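Local coordinates for glutaminase 1 (Escherichia coli, PDB 1U60), which catalyses the hydrolysis of L-glutamine to L-glutamate and ammonium, at residues S66-C71 against R194-L199. Residues are numbered along the deposited sequence; the frame is centred on the assembly and turned at random.
Sequences SISKVC and RQCSTL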
ATOM      1  N   SER A  66       3.518  17.733   7.734  1.00  8.43           N
ATOM      2  CA  SER A  66       3.053  17.058   6.521  1.00  7.91           C
ATOM      3  C   SER A  66       1.782  16.242   6.783  1.00  7.97           C
ATOM      4  O   SER A  66       1.146  15.734   5.853  1.00  7.57           O
ATOM      5  CB  SER A  66       4.146  16.219   5.856  1.00  9.75           C
ATOM      6  OG  SER A  66       4.422  15.200   6.706  1.00 11.67           O
ATOM      7  N   ILE A  67       1.325  16.123   8.014  1.00  5.94           N
ATOM      8  CA  ILE A  67       0.014  15.518   8.194  1.00  7.62           C
ATOM      9  C   ILE A  67      -1.072  16.344   7.493  1.00  7.91           C
ATOM     10  O   ILE A  67      -2.130  15.793   7.084  1.00  7.80           O
ATOM     11  CB  ILE A  67      -0.305  15.247   9.724  1.00  7.09           C
ATOM     12  CG1 ILE A  67       0.723  14.253  10.332  1.00  8.60           C
ATOM     13  CG2 ILE A  67      -1.692  14.699   9.863  1.00  8.44           C
ATOM     14  CD1 ILE A  67       0.681  14.174  11.808  1.00 10.87           C
ATOM     15  N   SER A  68      -0.826  17.653   7.345  1.00  8.42           N
ATOM     16  CA  SER A  68      -1.696  18.534   6.568  1.00  6.75           C
ATOM     17  C   SER A  68      -2.007  18.007   5.148  1.00  6.96           C
ATOM     18  O   SER A  68      -3.073  18.317   4.612  1.00  8.31           O
ATOM     19  CB  SER A  68      -1.041  19.904   6.451  1.00  7.57           C
ATOM     20  OG  SER A  68       0.089  19.859   5.610  1.00  8.24           O
ATOM     21  N   LYS A  69      -1.123  17.167   4.585  1.00  7.46           N
ATOM     22  CA  LYS A  69      -1.303  16.592   3.239  1.00  7.09           C
ATOM     23  C   LYS A  69      -2.613  15.802   3.154  1.00  7.15           C
ATOM     24  O   LYS A  69      -3.286  15.792   2.112  1.00  8.56           O
ATOM     25  CB  LYS A  69      -0.115  15.743   2.815  1.00  7.49           C
ATOM     26  CG  LYS A  69       1.212  16.497   2.848  1.00  8.35           C
ATOM     27  CD  LYS A  69       2.367  15.510   2.544  1.00  7.51           C
ATOM     28  CE  LYS A  69       3.700  16.220   2.374  1.00  9.23           C
ATOM     29  NZ  LYS A  69       4.794  15.166   2.344  1.00  9.85           N
ATOM     30  N   VAL A  70      -3.007  15.177   4.275  1.00  8.07           N
ATOM     31  CA  VAL A  70      -4.205  14.324   4.275  1.00  8.23           C
ATOM     32  C   VAL A  70      -5.415  15.257   4.158  1.00  8.40           C
ATOM     33  O   VAL A  70      -6.389  14.961   3.435  1.00  8.70           O
ATOM     34  CB  VAL A  70      -4.262  13.453   5.543  1.00  7.25           C
ATOM     35  CG1 VAL A  70      -5.613  12.768   5.668  1.00 10.36           C
ATOM     36  CG2 VAL A  70      -3.135  12.465   5.555  1.00  9.31           C
ATOM     37  N   CYS A  71      -5.380  16.369   4.896  1.00  8.44           N
ATOM     38  CA  CYS A  71      -6.538  17.265   4.910  1.00  9.37           C
ATOM     39  C   CYS A  71      -6.753  17.956   3.555  1.00  9.34           C
ATOM     40  O   CYS A  71      -7.866  18.114   3.090  1.00  7.85           O
ATOM     41  CB  CYS A  71      -6.410  18.337   5.983  1.00  9.99           C
ATOM     42  SG  CYS A  71      -6.055  17.709   7.663  1.00 13.07           S
ATOM     43  N   ARG A 194       1.820  27.341   4.871  1.00  9.08           N
ATOM     44  CA  ARG A 194       0.808  27.669   5.895  1.00  9.00           C
ATOM     45  C   ARG A 194       0.144  26.431   6.432  1.00  7.25           C
ATOM     46  O   ARG A 194      -0.007  26.296   7.644  1.00  7.29           O
ATOM     47  CB  ARG A 194      -0.277  28.614   5.364  1.00  8.79           C
ATOM     48  CG  ARG A 194       0.240  29.976   4.923  1.00 10.25           C
ATOM     49  CD  ARG A 194      -0.881  30.914   4.540  1.00 12.84           C
ATOM     50  NE  ARG A 194      -0.536  31.932   3.551  1.00 13.70           N
ATOM     51  CZ  ARG A 194      -1.376  32.908   3.156  1.00 14.34           C
ATOM     52  NH1 ARG A 194      -2.577  33.022   3.695  1.00 15.71           N
ATOM     53  NH2 ARG A 194      -1.016  33.769   2.231  1.00 15.92           N
ATOM     54  N   GLN A 195      -0.278  25.529   5.544  1.00  8.28           N
ATOM     55  CA  GLN A 195      -1.066  24.370   5.982  1.00  8.07           C
ATOM     56  C   GLN A 195      -0.262  23.448   6.895  1.00  8.83           C
ATOM     57  O   GLN A 195      -0.803  22.753   7.772  1.00  7.82           O
ATOM     58  CB  GLN A 195      -1.663  23.632   4.797  1.00  8.39           C
ATOM     59  CG  GLN A 195      -0.723  22.642   4.127  1.00  8.84           C
ATOM     60  CD  GLN A 195      -1.357  21.859   3.030  1.00  8.75           C
ATOM     61  OE1 GLN A 195      -1.083  20.621   2.882  1.00 11.30           O
ATOM     62  NE2 GLN A 195      -2.126  22.502   2.228  1.00  5.57           N
ATOM     63  N   CYS A 196       1.066  23.473   6.721  1.00  8.93           N
ATOM     64  CA  CYS A 196       1.986  22.732   7.556  1.00  8.85           C
ATOM     65  C   CYS A 196       2.261  23.372   8.929  1.00  8.59           C
ATOM     66  O   CYS A 196       2.820  22.716   9.813  1.00  8.55           O
ATOM     67  CB  CYS A 196       3.320  22.570   6.845  1.00  9.88           C
ATOM     68  SG  CYS A 196       3.287  21.395   5.469  1.00  9.73           S
ATOM     69  N   SER A 197       1.834  24.623   9.082  1.00  7.93           N
ATOM     70  CA  SER A 197       2.218  25.463  10.195  1.00  7.82           C
ATOM     71  C   SER A 197       1.110  25.659  11.219  1.00  8.34           C
ATOM     72  O   SER A 197       1.270  26.448  12.112  1.00  9.14           O
ATOM     73  CB  SER A 197       2.751  26.836   9.688  1.00  8.51           C
ATOM     74  OG  SER A 197       3.887  26.663   8.840  1.00 10.50           O
ATOM     75  N   THR A 198       0.022  24.907  11.142  1.00  8.57           N
ATOM     76  CA  THR A 198      -0.975  24.898  12.214  1.00  9.07           C
ATOM     77  C   THR A 198      -0.540  23.958  13.346  1.00  9.10           C
ATOM     78  O   THR A 198       0.327  23.100  13.152  1.00  9.92           O
ATOM     79  CB  THR A 198      -2.325  24.472  11.636  1.00 10.03           C
ATOM     80  OG1 THR A 198      -2.175  23.165  11.068  1.00  9.49           O
ATOM     81  CG2 THR A 198      -2.795  25.407  10.541  1.00 10.07           C
ATOM     82  N   LEU A 199      -1.137  24.152  14.514  1.00  8.83           N
ATOM     83  CA  LEU A 199      -0.869  23.343  15.685  1.00  8.49           C
ATOM     84  C   LEU A 199      -2.092  22.549  16.111  1.00  9.16           C
ATOM     85  O   LEU A 199      -3.218  23.053  16.057  1.00  9.01           O
ATOM     86  CB  LEU A 199      -0.475  24.243  16.848  1.00 10.21           C
ATOM     87  CG  LEU A 199       0.707  25.209  16.634  1.00 10.68           C
ATOM     88  CD1 LEU A 199       1.064  25.894  17.948  1.00 13.14           C
ATOM     89  CD2 LEU A 199       1.940  24.499  16.136  1.00 11.43           C
TER
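The hydroxyl of Ser-68 meets two oxygens: OG lies 3.1 Å from Gln-195 OE1 and hydrogen-bonds to the backbone O of Glu-65. With chi1 at 70°, OG is tucked between the backbone N and C of Ser-68, close to the chain just before it. Serine suits the spot because its short arm lets the two backbones close in, the CA atoms of Ser-68 and Cys-196 being 5.7 Å apart, and its CB rests 3.1 Å from Gln-195 O. The glutamine, extended beyond CG, runs alongside this serine, its CG 3.6 Å from Ser-68 CB, and is long enough to bring an amide oxygen from the helix end to the buried hydroxyl. Cys-196 places a small, weakly polar sulfur beside the serine, SG lying 3.6 Å from Ser-68 OG. Toward the predicted substrate site, Ser-66, itself a predicted substrate-binding residue, and Lys-69 both hydrogen-bond to Tyr-244 OH; with the lysine three residues after the serine, this matches the SxxK motif of the serine beta-lactamase-like fold. The contact thus joins the start of helix 68-80 to the last turn of helix 185-195 and the turn leading from it into strand 198-200, with helix 132-147 touching both Ser-68 and Gln-195.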